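Local coordinates for protein acidocalcisomal pyrophosphatase (Trypanosoma brucei brucei, PDB 5C5V) that probably hydrolyses inorganic pyrophosphate to phosphate with the help of magnesium ions, as other soluble pyrophosphatases of its family do, at residues M255-V260 with M320-E325; Y152-E157 with V223-I228; G284-I289 with G311-K316; T208-E213 with H327-N332. All blocks are in the same frame, centred on the assembly; numbering follows the deposited sequence.

Contact 1: M255-V260 with M320-E325; sequences MDWKVV and MKVIDE. With MG (magnesium ion), chain E; MG (magnesium ion), chain D; 2PN (imidodiphosphoric acid), chain C.
Val-322 of helix 316-336 sets its CG1 methyl over the five-membered ring of Trp-257, and this CH-pi contact carries most of the meeting. CG1 stands 3.6 Å from the centroid of that Trp-257 ring and only 13° off its normal, while Val-322 CG2 lies over the same face, nearest Trp-257 CE2. The indole is sandwiched: the CE methyl of Met-255 sits over the centre of the opposite face. CG of Trp-257, anti to the carbonyl carbon (chi1 -60°), swings the indole under Val-322, one face to the helix. A second apolar contact, Val-259 CG2 to Ile-323 CD1 at 4.2 Å, lies beside it, the two side chains crossing at about a right angle.

The polar chemistry belongs to the strand side. Asp-256 bridges two magnesium ions, OD1 binding one and OD2 the other, each at 2.0 Å, and both ions also hold O5 of the imidodiphosphate. Lys-258, bent at chi2 and chi4, brings its NZ back to form a salt bridge with Asp-256 OD2 at 3.0 Å, a weak hydrogen bond by its geometry, and donates to Asp-256 O at 3.1 Å from above the carbonyl plane. NZ also donates to a water on the second magnesium and to Asp-224. Metal ligand, packed indole and ammonium thus come from three successive residues, so that one short run serves both the metal site and the helix packed behind it.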
# COMPACT_ATOMS: atom_id res chain seq x y z
N MET A 255 -31.00 -20.34 3.00
CA MET A 255 -29.91 -19.78 2.19
C MET A 255 -29.36 -18.54 2.89
O MET A 255 -30.10 -17.66 3.31
CB MET A 255 -30.36 -19.43 0.78
CG MET A 255 -29.23 -19.32 -0.23
SD MET A 255 -28.49 -20.93 -0.64
CE MET A 255 -26.75 -20.57 -0.41
N ASP A 256 -28.04 -18.48 3.04
CA ASP A 256 -27.44 -17.45 3.86
C ASP A 256 -26.09 -17.05 3.28
O ASP A 256 -25.06 -17.14 3.96
CB ASP A 256 -27.31 -17.94 5.30
CG ASP A 256 -27.28 -16.82 6.29
OD1 ASP A 256 -27.64 -15.67 5.92
OD2 ASP A 256 -26.90 -17.08 7.46
N TRP A 257 -26.12 -16.63 2.01
CA TRP A 257 -24.93 -16.19 1.29
C TRP A 257 -24.07 -15.29 2.14
O TRP A 257 -24.58 -14.43 2.86
CB TRP A 257 -25.30 -15.41 0.02
CG TRP A 257 -26.11 -16.15 -0.98
CD1 TRP A 257 -27.44 -15.97 -1.25
CD2 TRP A 257 -25.65 -17.16 -1.89
NE1 TRP A 257 -27.83 -16.81 -2.27
CE2 TRP A 257 -26.76 -17.55 -2.68
CE3 TRP A 257 -24.41 -17.77 -2.11
CZ2 TRP A 257 -26.66 -18.53 -3.67
CZ3 TRP A 257 -24.32 -18.74 -3.09
CH2 TRP A 257 -25.44 -19.11 -3.86
N LYS A 258 -22.76 -15.49 2.04
CA LYS A 258 -21.80 -14.62 2.72
C LYS A 258 -20.90 -13.99 1.68
O LYS A 258 -20.01 -14.64 1.14
CB LYS A 258 -20.99 -15.41 3.74
CG LYS A 258 -21.81 -15.95 4.91
CD LYS A 258 -22.15 -14.86 5.91
CE LYS A 258 -22.95 -15.41 7.07
NZ LYS A 258 -24.31 -15.83 6.64
N VAL A 259 -21.16 -12.72 1.37
CA VAL A 259 -20.39 -12.03 0.34
C VAL A 259 -19.06 -11.57 0.91
O VAL A 259 -19.00 -10.96 1.98
CB VAL A 259 -21.16 -10.83 -0.25
CG1 VAL A 259 -20.28 -10.06 -1.23
CG2 VAL A 259 -22.44 -11.29 -0.93
N VAL A 260 -17.99 -11.87 0.18
CA VAL A 260 -16.66 -11.40 0.54
C VAL A 260 -16.42 -10.11 -0.20
O VAL A 260 -16.56 -10.05 -1.42
CB VAL A 260 -15.54 -12.43 0.17
CG1 VAL A 260 -14.16 -11.86 0.52
CG2 VAL A 260 -15.75 -13.76 0.89
N MET A 320 -22.17 -10.72 -7.64
CA MET A 320 -22.95 -9.57 -8.04
C MET A 320 -24.31 -10.00 -8.61
O MET A 320 -25.28 -9.26 -8.48
CB MET A 320 -22.16 -8.70 -9.03
CG MET A 320 -20.98 -8.01 -8.35
SD MET A 320 -20.05 -6.80 -9.34
CE MET A 320 -18.99 -7.87 -10.30
N LYS A 321 -24.38 -11.20 -9.20
CA LYS A 321 -25.69 -11.73 -9.62
C LYS A 321 -26.54 -12.01 -8.40
O LYS A 321 -27.71 -11.62 -8.36
CB LYS A 321 -25.56 -13.02 -10.44
CG LYS A 321 -25.20 -12.81 -11.88
CD LYS A 321 -25.19 -14.16 -12.63
CE LYS A 321 -25.05 -13.96 -14.15
NZ LYS A 321 -23.64 -13.52 -14.51
N VAL A 322 -25.95 -12.66 -7.40
CA VAL A 322 -26.66 -12.96 -6.16
C VAL A 322 -27.18 -11.67 -5.52
O VAL A 322 -28.31 -11.62 -5.05
CB VAL A 322 -25.76 -13.71 -5.15
CG1 VAL A 322 -26.37 -13.68 -3.76
CG2 VAL A 322 -25.49 -15.14 -5.60
N ILE A 323 -26.35 -10.64 -5.50
CA ILE A 323 -26.75 -9.36 -4.93
C ILE A 323 -27.86 -8.69 -5.76
O ILE A 323 -28.83 -8.18 -5.21
CB ILE A 323 -25.55 -8.43 -4.79
CG1 ILE A 323 -24.61 -8.96 -3.70
CG2 ILE A 323 -26.00 -6.99 -4.48
CD1 ILE A 323 -23.26 -8.28 -3.69
N ASP A 324 -27.71 -8.71 -7.08
CA ASP A 324 -28.70 -8.14 -7.99
C ASP A 324 -30.08 -8.78 -7.78
O ASP A 324 -31.10 -8.09 -7.68
CB ASP A 324 -28.26 -8.33 -9.44
CG ASP A 324 -29.31 -7.86 -10.44
OD1 ASP A 324 -29.71 -6.68 -10.39
OD2 ASP A 324 -29.75 -8.67 -11.29
N GLU A 325 -30.09 -10.11 -7.71
CA GLU A 325 -31.32 -10.86 -7.52
C GLU A 325 -31.94 -10.59 -6.15
O GLU A 325 -33.16 -10.50 -6.04
CB GLU A 325 -31.07 -12.35 -7.73
CG GLU A 325 -30.69 -12.68 -9.16
CD GLU A 325 -30.34 -14.15 -9.36
OE1 GLU A 325 -30.40 -14.94 -8.37
OE2 GLU A 325 -29.96 -14.51 -10.49
MG MG E . -27.92 -14.13 7.22
MG MG D . -27.08 -16.77 9.42
P1 2PN C . -26.76 -15.39 12.37
O1 2PN C . -27.90 -14.90 13.31
O2 2PN C . -27.33 -16.52 11.47
O3 2PN C . -25.55 -15.84 13.23
N1 2PN C . -26.24 -14.14 11.46
P2 2PN C . -27.10 -13.44 10.25
O4 2PN C . -28.52 -13.00 10.76
O5 2PN C . -27.27 -14.49 9.17
O6 2PN C . -26.38 -12.27 9.74
O HOH W 1 -25.04 -16.44 9.68
O HOH W 2 -29.30 -16.91 9.31
O HOH W 3 -28.75 -13.06 5.47
O HOH W 4 -28.78 -12.70 8.19

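Contact 2: Y152-E157 with V223-I228; sequences YNFICE and VDAVEI. With MG (magnesium ion), chain E; MG (magnesium ion), chain G; 2PN (imidodiphosphoric acid), chain C.
Phe-154 reaches from strand 152-156 to strand 224-227 with its ring laid against Ala-225 and Glu-227, the first at an edge, the second over a face. Its CG lies anti to the backbone N (chi1 165°), which sends the ring out toward the facing strand, and chi2 of 81° turns one edge to Ala-225. There CD1 of Phe-154 meets the methyl CB of Ala-225 at 3.5 Å, and the carbonyl O of Ala-225 sits at the ring edge, near its plane, 3.5 Å from Phe-154 CE1. Over the face, CB of Glu-227 stands 4.3 Å from the Phe-154 centroid in a CH-pi contact, displaced toward the rim. The chain of Glu-227 then bends at chi2 (-79°) and carries the carboxylate away from the ring, where Asn-197 and the backbone N atoms of Gly-229 and Ser-263 hold it.

Next to Ala-225, Asp-224 turns to the pocket. Its carboxylate bridges two magnesium ions, OD1 on one and OD2 on the other, both at 2.0 Å. The first ion carries O6 of the imidodiphosphate and four waters, and Glu-157 OE1 lies 2.7 Å from one of these. Strands 152-156 and 224-227 both pair with strand 197-200 in the pyrophosphatase sheet, and Phe-154 bridges the two. Apolar packing and metal ligation therefore share one short strand, and the negative charge gathered around Asp-224 is probably balanced by the magnesium ions.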
# COMPACT_ATOMS: atom_id res chain seq x y z
N TYR A 152 -20.46 -0.79 -3.77
CA TYR A 152 -21.63 -1.11 -2.99
C TYR A 152 -21.58 -0.49 -1.61
O TYR A 152 -20.52 -0.41 -1.01
CB TYR A 152 -21.78 -2.62 -2.85
CG TYR A 152 -22.05 -3.35 -4.15
CD1 TYR A 152 -23.36 -3.62 -4.54
CD2 TYR A 152 -21.01 -3.76 -4.97
CE1 TYR A 152 -23.62 -4.28 -5.73
CE2 TYR A 152 -21.26 -4.43 -6.16
CZ TYR A 152 -22.58 -4.69 -6.54
OH TYR A 152 -22.86 -5.35 -7.71
N ASN A 153 -22.71 -0.09 -1.07
CA ASN A 153 -22.72 0.35 0.32
C ASN A 153 -22.83 -0.84 1.26
O ASN A 153 -23.67 -1.73 1.08
CB ASN A 153 -23.85 1.33 0.58
CG ASN A 153 -23.43 2.75 0.30
OD1 ASN A 153 -22.30 3.13 0.57
ND2 ASN A 153 -24.33 3.55 -0.27
N PHE A 154 -21.94 -0.85 2.25
CA PHE A 154 -21.87 -1.91 3.24
C PHE A 154 -22.22 -1.31 4.58
O PHE A 154 -21.63 -0.31 5.00
CB PHE A 154 -20.46 -2.54 3.25
CG PHE A 154 -20.14 -3.39 4.47
CD1 PHE A 154 -20.59 -4.70 4.57
CD2 PHE A 154 -19.35 -2.89 5.50
CE1 PHE A 154 -20.26 -5.50 5.68
CE2 PHE A 154 -19.02 -3.69 6.61
CZ PHE A 154 -19.48 -4.99 6.71
N ILE A 155 -23.21 -1.89 5.25
CA ILE A 155 -23.54 -1.46 6.59
C ILE A 155 -22.86 -2.37 7.59
O ILE A 155 -23.18 -3.56 7.67
CB ILE A 155 -25.05 -1.47 6.84
CG1 ILE A 155 -25.76 -0.60 5.79
CG2 ILE A 155 -25.37 -1.02 8.26
CD1 ILE A 155 -27.24 -0.87 5.68
N CYS A 156 -21.93 -1.82 8.36
CA CYS A 156 -21.25 -2.61 9.37
C CYS A 156 -22.11 -2.75 10.63
O CYS A 156 -22.43 -1.77 11.29
CB CYS A 156 -19.90 -2.01 9.74
SG CYS A 156 -19.01 -2.95 11.02
N GLU A 157 -22.48 -3.98 10.94
CA GLU A 157 -23.20 -4.32 12.16
C GLU A 157 -22.21 -4.77 13.25
O GLU A 157 -22.36 -4.42 14.43
CB GLU A 157 -24.22 -5.43 11.88
CG GLU A 157 -25.27 -5.02 10.86
CD GLU A 157 -26.10 -6.18 10.30
OE1 GLU A 157 -25.55 -7.29 10.10
OE2 GLU A 157 -27.31 -5.96 10.05
N VAL A 223 -28.83 -9.46 2.73
CA VAL A 223 -27.65 -10.24 2.36
C VAL A 223 -26.45 -9.87 3.24
O VAL A 223 -26.15 -8.70 3.48
CB VAL A 223 -27.30 -10.03 0.87
CG1 VAL A 223 -25.95 -10.67 0.51
CG2 VAL A 223 -28.40 -10.58 -0.01
N ASP A 224 -25.76 -10.90 3.72
CA ASP A 224 -24.65 -10.74 4.65
C ASP A 224 -23.33 -10.50 3.93
O ASP A 224 -23.07 -11.08 2.89
CB ASP A 224 -24.54 -11.98 5.55
CG ASP A 224 -25.75 -12.15 6.46
OD1 ASP A 224 -26.26 -11.15 7.00
OD2 ASP A 224 -26.20 -13.30 6.62
N ALA A 225 -22.50 -9.64 4.50
CA ALA A 225 -21.22 -9.30 3.90
C ALA A 225 -20.07 -9.38 4.91
O ALA A 225 -20.21 -9.01 6.08
CB ALA A 225 -21.27 -7.92 3.27
N VAL A 226 -18.92 -9.88 4.45
CA VAL A 226 -17.71 -9.89 5.26
C VAL A 226 -16.70 -8.97 4.60
O VAL A 226 -16.26 -9.22 3.47
CB VAL A 226 -17.12 -11.31 5.38
CG1 VAL A 226 -16.10 -11.35 6.50
CG2 VAL A 226 -18.24 -12.31 5.65
N GLU A 227 -16.33 -7.89 5.27
CA GLU A 227 -15.36 -6.97 4.69
C GLU A 227 -13.94 -7.26 5.24
O GLU A 227 -13.71 -7.19 6.44
CB GLU A 227 -15.77 -5.52 4.97
CG GLU A 227 -15.01 -4.49 4.19
CD GLU A 227 -13.63 -4.20 4.78
OE1 GLU A 227 -13.51 -4.23 6.03
OE2 GLU A 227 -12.69 -3.94 4.01
N ILE A 228 -13.01 -7.59 4.35
CA ILE A 228 -11.75 -8.21 4.79
C ILE A 228 -10.58 -7.23 4.88
O ILE A 228 -9.45 -7.63 5.06
CB ILE A 228 -11.34 -9.35 3.84
CG1 ILE A 228 -11.04 -8.81 2.45
CG2 ILE A 228 -12.43 -10.41 3.79
CD1 ILE A 228 -10.77 -9.88 1.42
MG MG E . -27.92 -14.13 7.22
MG MG G . -27.42 -11.21 8.59
P1 2PN C . -26.76 -15.39 12.37
O1 2PN C . -27.90 -14.90 13.31
O2 2PN C . -27.33 -16.52 11.47
O3 2PN C . -25.55 -15.84 13.23
N1 2PN C . -26.24 -14.14 11.46
P2 2PN C . -27.10 -13.44 10.25
O4 2PN C . -28.52 -13.00 10.76
O5 2PN C . -27.27 -14.49 9.17
O6 2PN C . -26.38 -12.27 9.74
O HOH W 3 -28.75 -13.06 5.47
O HOH W 4 -28.78 -12.70 8.19
O HOH W 5 -28.62 -9.67 7.33
O HOH W 6 -28.56 -10.27 10.30
O HOH W 7 -26.24 -9.52 8.73

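Contact 3: G284-I289 with G311-K316; sequences GCLDAI and GEFKDK
Leu-286 and Phe-313 both set CG anti to their own carbonyl carbon (chi1 -64° and -77°), and from there the leucine leans over the ring of the phenylalanine. A chi2 of -169° in Leu-286 lays CD2 above the ring centre, 4.0 Å from the Phe-313 centroid and close to the normal, a CH-pi contact over one face. CD1 reaches back over the CG and CD2 corner of the same ring. Nearer the backbone, the leucine touches too: Leu-286 CB lies 3.7 Å from Phe-313 CE2, and the backbone O of Leu-286 approaches CE2 and CZ of Phe-313, each at 3.5 Å. One turn along, Ile-289 adds its CG2 methyl at the ring edge, near the plane, 4.2 Å from Phe-313 CZ.

Between them these contacts dock the first turn of helix 285-295, with Gly-284 at its N-cap position, on the short, weakly bonded strand 313-315 at the margin of the mixed beta sheet. Phe-313 is gripped from the sheet as well, by Leu-247 of strand 238-251, and from a loop by Ile-275, while Leu-286 rests on Val-278 and Pro-279 of helix 277-281. Arg-290 ties the two segments by polar bonds, its NH2 in a salt bridge with Asp-287 OD1 and its NH1 bonded to Gly-311 O. Asp-315 at the strand's end is the N-cap residue of helix 316-336, with OD1 accepting from the backbone N of Tyr-318.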
# COMPACT_ATOMS: atom_id res chain seq x y z
N GLY A 284 -5.03 -17.86 3.69
CA GLY A 284 -5.72 -18.30 4.89
C GLY A 284 -7.00 -17.55 5.22
O GLY A 284 -7.77 -18.00 6.07
N CYS A 285 -7.23 -16.40 4.58
CA CYS A 285 -8.40 -15.57 4.89
C CYS A 285 -9.72 -16.27 4.53
O CYS A 285 -10.60 -16.41 5.37
CB CYS A 285 -8.31 -14.23 4.15
SG CYS A 285 -9.73 -13.14 4.44
N LEU A 286 -9.83 -16.74 3.29
CA LEU A 286 -11.01 -17.47 2.86
C LEU A 286 -11.24 -18.74 3.70
O LEU A 286 -12.35 -18.97 4.15
CB LEU A 286 -10.88 -17.85 1.38
CG LEU A 286 -10.84 -16.68 0.40
CD1 LEU A 286 -10.97 -17.16 -1.04
CD2 LEU A 286 -11.91 -15.65 0.74
N ASP A 287 -10.19 -19.54 3.94
CA ASP A 287 -10.32 -20.76 4.74
C ASP A 287 -10.85 -20.47 6.15
O ASP A 287 -11.68 -21.21 6.68
CB ASP A 287 -8.97 -21.50 4.88
CG ASP A 287 -8.57 -22.28 3.63
OD1 ASP A 287 -9.43 -22.48 2.74
OD2 ASP A 287 -7.39 -22.71 3.55
N ALA A 288 -10.32 -19.41 6.77
CA ALA A 288 -10.73 -19.05 8.12
C ALA A 288 -12.17 -18.57 8.15
O ALA A 288 -12.92 -18.92 9.06
CB ALA A 288 -9.80 -17.98 8.68
N ILE A 289 -12.57 -17.77 7.15
CA ILE A 289 -13.96 -17.31 7.03
C ILE A 289 -14.92 -18.49 6.91
O ILE A 289 -15.89 -18.59 7.66
CB ILE A 289 -14.15 -16.36 5.83
CG1 ILE A 289 -13.48 -15.02 6.11
CG2 ILE A 289 -15.62 -16.12 5.55
CD1 ILE A 289 -13.46 -14.08 4.92
N GLY A 311 -18.47 -25.73 -0.65
CA GLY A 311 -17.71 -24.72 0.06
C GLY A 311 -16.91 -23.80 -0.85
O GLY A 311 -16.17 -22.95 -0.38
N GLU A 312 -17.06 -23.95 -2.16
CA GLU A 312 -16.33 -23.06 -3.06
C GLU A 312 -16.79 -21.61 -2.91
O GLU A 312 -17.99 -21.33 -2.83
CB GLU A 312 -16.51 -23.50 -4.52
CG GLU A 312 -15.74 -22.62 -5.50
CD GLU A 312 -16.13 -22.86 -6.95
OE1 GLU A 312 -16.78 -23.89 -7.24
OE2 GLU A 312 -15.78 -22.01 -7.81
N PHE A 313 -15.84 -20.69 -2.82
CA PHE A 313 -16.14 -19.27 -2.93
C PHE A 313 -16.32 -18.95 -4.39
O PHE A 313 -15.37 -19.07 -5.16
CB PHE A 313 -15.02 -18.39 -2.36
CG PHE A 313 -14.99 -18.32 -0.85
CD1 PHE A 313 -15.60 -17.27 -0.18
CD2 PHE A 313 -14.33 -19.30 -0.10
CE1 PHE A 313 -15.56 -17.19 1.20
CE2 PHE A 313 -14.28 -19.23 1.27
CZ PHE A 313 -14.91 -18.17 1.94
N LYS A 314 -17.53 -18.57 -4.79
CA LYS A 314 -17.79 -18.21 -6.17
C LYS A 314 -17.16 -16.85 -6.46
O LYS A 314 -16.86 -16.10 -5.54
CB LYS A 314 -19.29 -18.17 -6.46
CG LYS A 314 -19.99 -19.47 -6.17
CD LYS A 314 -19.45 -20.60 -7.05
CE LYS A 314 -20.30 -20.76 -8.31
NZ LYS A 314 -19.76 -21.84 -9.17
N ASP A 315 -16.94 -16.55 -7.73
CA ASP A 315 -16.24 -15.31 -8.07
C ASP A 315 -17.17 -14.08 -8.00
O ASP A 315 -18.35 -14.18 -7.66
CB ASP A 315 -15.58 -15.44 -9.44
CG ASP A 315 -16.58 -15.62 -10.57
OD1 ASP A 315 -17.79 -15.36 -10.39
OD2 ASP A 315 -16.15 -16.04 -11.66
N LYS A 316 -16.62 -12.92 -8.32
CA LYS A 316 -17.34 -11.67 -8.15
C LYS A 316 -18.51 -11.52 -9.11
O LYS A 316 -19.53 -10.94 -8.74
CB LYS A 316 -16.39 -10.49 -8.31
CG LYS A 316 -15.85 -10.30 -9.69
CD LYS A 316 -15.03 -9.02 -9.76
CE LYS A 316 -14.42 -8.83 -11.13
NZ LYS A 316 -13.43 -7.74 -11.09

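Contact 4: T208-E213 with H327-N332; sequences TEVLFE and HNMWHN
The CE methyl of Met-329 rests in the notch formed by Val-210 and Phe-212. It touches both branches of the valine, CG1 and CG2 of Val-210 each lying 3.8 Å from Met-329 CE, and comes to 4.0 Å from CZ of Phe-212, meeting that ring obliquely. Met-329 SD stands 5.4 Å from the Phe-212 centroid, a Met-aromatic contact at 64° from the ring normal. The thioether can reach so far because its chain runs extended beyond CG (chi2 163°, chi3 -172°).

Within the loop, Val-210 CG1 lies over a face of Phe-212, 3.9 Å above the ring plane and toward its rim, so that valine and phenylalanine form one apolar patch. The join is between the irregular loop that leads from strand 197-200 to strand 224-227 and the long helix 316-336 of the pyrophosphatase domain. Further out, Met-255 and Trp-257 of strand 254-263 press on the Phe-212 ring, and Glu-206 touches it from the same loop. Val-18 of the second subunit packs against both Val-210 and Met-329. The helix itself is fixed nearby by His-327, whose ND1 is hydrogen-bonded to Gln-203 O, and by Trp-330, whose NE1 bonds to His-130.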
# COMPACT_ATOMS: atom_id res chain seq x y z
N THR A 208 -37.94 -15.43 1.68
CA THR A 208 -38.53 -16.66 2.19
C THR A 208 -39.46 -17.30 1.15
O THR A 208 -40.04 -18.35 1.41
CB THR A 208 -39.31 -16.40 3.48
OG1 THR A 208 -40.40 -15.50 3.22
CG2 THR A 208 -38.40 -15.82 4.54
N GLU A 209 -39.62 -16.66 0.00
CA GLU A 209 -40.51 -17.18 -1.03
C GLU A 209 -39.73 -17.76 -2.20
O GLU A 209 -40.31 -18.27 -3.16
CB GLU A 209 -41.47 -16.09 -1.54
CG GLU A 209 -42.25 -15.33 -0.48
CD GLU A 209 -43.22 -14.29 -1.08
N VAL A 210 -38.41 -17.65 -2.15
CA VAL A 210 -37.58 -18.11 -3.26
C VAL A 210 -36.86 -19.41 -2.93
O VAL A 210 -36.18 -19.52 -1.91
CB VAL A 210 -36.53 -17.03 -3.66
CG1 VAL A 210 -35.49 -17.62 -4.60
CG2 VAL A 210 -37.21 -15.83 -4.32
N LEU A 211 -36.98 -20.39 -3.82
CA LEU A 211 -36.27 -21.64 -3.68
C LEU A 211 -34.93 -21.53 -4.38
O LEU A 211 -34.86 -21.59 -5.61
CB LEU A 211 -37.05 -22.82 -4.25
CG LEU A 211 -36.39 -24.17 -3.94
CD1 LEU A 211 -36.36 -24.45 -2.44
CD2 LEU A 211 -37.02 -25.32 -4.71
N PHE A 212 -33.88 -21.32 -3.61
CA PHE A 212 -32.55 -21.20 -4.16
C PHE A 212 -32.09 -22.55 -4.72
O PHE A 212 -32.66 -23.59 -4.37
CB PHE A 212 -31.59 -20.68 -3.09
CG PHE A 212 -31.87 -19.26 -2.68
CD1 PHE A 212 -31.18 -18.20 -3.25
CD2 PHE A 212 -32.89 -18.98 -1.78
CE1 PHE A 212 -31.46 -16.90 -2.89
CE2 PHE A 212 -33.17 -17.68 -1.41
CZ PHE A 212 -32.46 -16.64 -1.97
N GLU A 213 -31.09 -22.52 -5.60
CA GLU A 213 -30.57 -23.73 -6.26
C GLU A 213 -30.30 -24.84 -5.25
O GLU A 213 -30.47 -26.01 -5.54
CB GLU A 213 -29.29 -23.40 -7.04
CG GLU A 213 -28.43 -24.61 -7.43
N HIS A 327 -31.73 -7.82 -4.68
CA HIS A 327 -32.21 -6.45 -4.83
C HIS A 327 -33.62 -6.49 -5.42
O HIS A 327 -34.51 -5.77 -4.98
CB HIS A 327 -31.26 -5.66 -5.72
CG HIS A 327 -31.44 -4.17 -5.65
ND1 HIS A 327 -31.54 -3.49 -4.46
CD2 HIS A 327 -31.46 -3.23 -6.63
CE1 HIS A 327 -31.64 -2.19 -4.70
NE2 HIS A 327 -31.60 -2.01 -6.01
N ASN A 328 -33.80 -7.36 -6.40
CA ASN A 328 -35.11 -7.59 -6.99
C ASN A 328 -36.11 -8.08 -5.96
O ASN A 328 -37.25 -7.61 -5.90
CB ASN A 328 -35.02 -8.60 -8.13
CG ASN A 328 -34.27 -8.06 -9.31
OD1 ASN A 328 -34.22 -6.86 -9.50
ND2 ASN A 328 -33.68 -8.93 -10.10
N MET A 329 -35.67 -9.04 -5.15
CA MET A 329 -36.50 -9.60 -4.08
C MET A 329 -36.88 -8.50 -3.09
O MET A 329 -38.01 -8.46 -2.60
CB MET A 329 -35.78 -10.74 -3.35
CG MET A 329 -35.43 -11.95 -4.20
SD MET A 329 -34.16 -13.02 -3.42
CE MET A 329 -33.84 -14.16 -4.76
N TRP A 330 -35.91 -7.64 -2.79
CA TRP A 330 -36.15 -6.50 -1.91
C TRP A 330 -37.16 -5.53 -2.55
O TRP A 330 -37.99 -4.97 -1.86
CB TRP A 330 -34.85 -5.77 -1.56
CG TRP A 330 -35.09 -4.43 -0.89
CD1 TRP A 330 -35.32 -4.19 0.43
CD2 TRP A 330 -35.14 -3.15 -1.53
NE1 TRP A 330 -35.51 -2.85 0.66
CE2 TRP A 330 -35.40 -2.18 -0.53
CE3 TRP A 330 -34.97 -2.72 -2.85
CZ2 TRP A 330 -35.49 -0.82 -0.81
CZ3 TRP A 330 -35.07 -1.35 -3.12
CH2 TRP A 330 -35.32 -0.42 -2.10
N HIS A 331 -37.07 -5.33 -3.87
CA HIS A 331 -38.02 -4.48 -4.58
C HIS A 331 -39.41 -5.08 -4.43
O HIS A 331 -40.38 -4.35 -4.20
CB HIS A 331 -37.68 -4.35 -6.07
CG HIS A 331 -36.69 -3.26 -6.38
ND1 HIS A 331 -37.01 -1.93 -6.38
CD2 HIS A 331 -35.38 -3.33 -6.72
CE1 HIS A 331 -35.95 -1.21 -6.69
NE2 HIS A 331 -34.94 -2.04 -6.90
N ASN A 332 -39.51 -6.40 -4.56
CA ASN A 332 -40.81 -7.06 -4.44
C ASN A 332 -41.35 -6.95 -3.02
O ASN A 332 -42.56 -6.79 -2.81
CB ASN A 332 -40.72 -8.54 -4.84
CG ASN A 332 -42.08 -9.22 -4.89
OD1 ASN A 332 -42.46 -9.96 -3.98
ND2 ASN A 332 -42.83 -8.96 -5.96

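Overall arrangement
Contacts 1 and 2 meet at the metal site, their centres 11 Å apart: Asp-256 OD1 and Asp-224 OD2, 2.9 Å from each other, share one magnesium ion, and the backbone joins too, Val-259 O lying 2.7 Å from Val-226 N in a probable hydrogen bond between parallel strands. Contact 4 takes the same long helix as contact 1 and adjoins it, with Phe-212 CE1 3.7 Å from Trp-257 NE1; the side chain of Phe-212 is about 11 Å from a magnesium ion. Contact 3 touches contact 1 through Val-260 CG2 on Phe-313 CE1 (3.4 Å) and contact 2 through Ile-289 and Cys-285, which pack on Ile-228. The side chain of Ile-289 is about 12 Å from the imidodiphosphate. Contacts 3 and 4 do not touch.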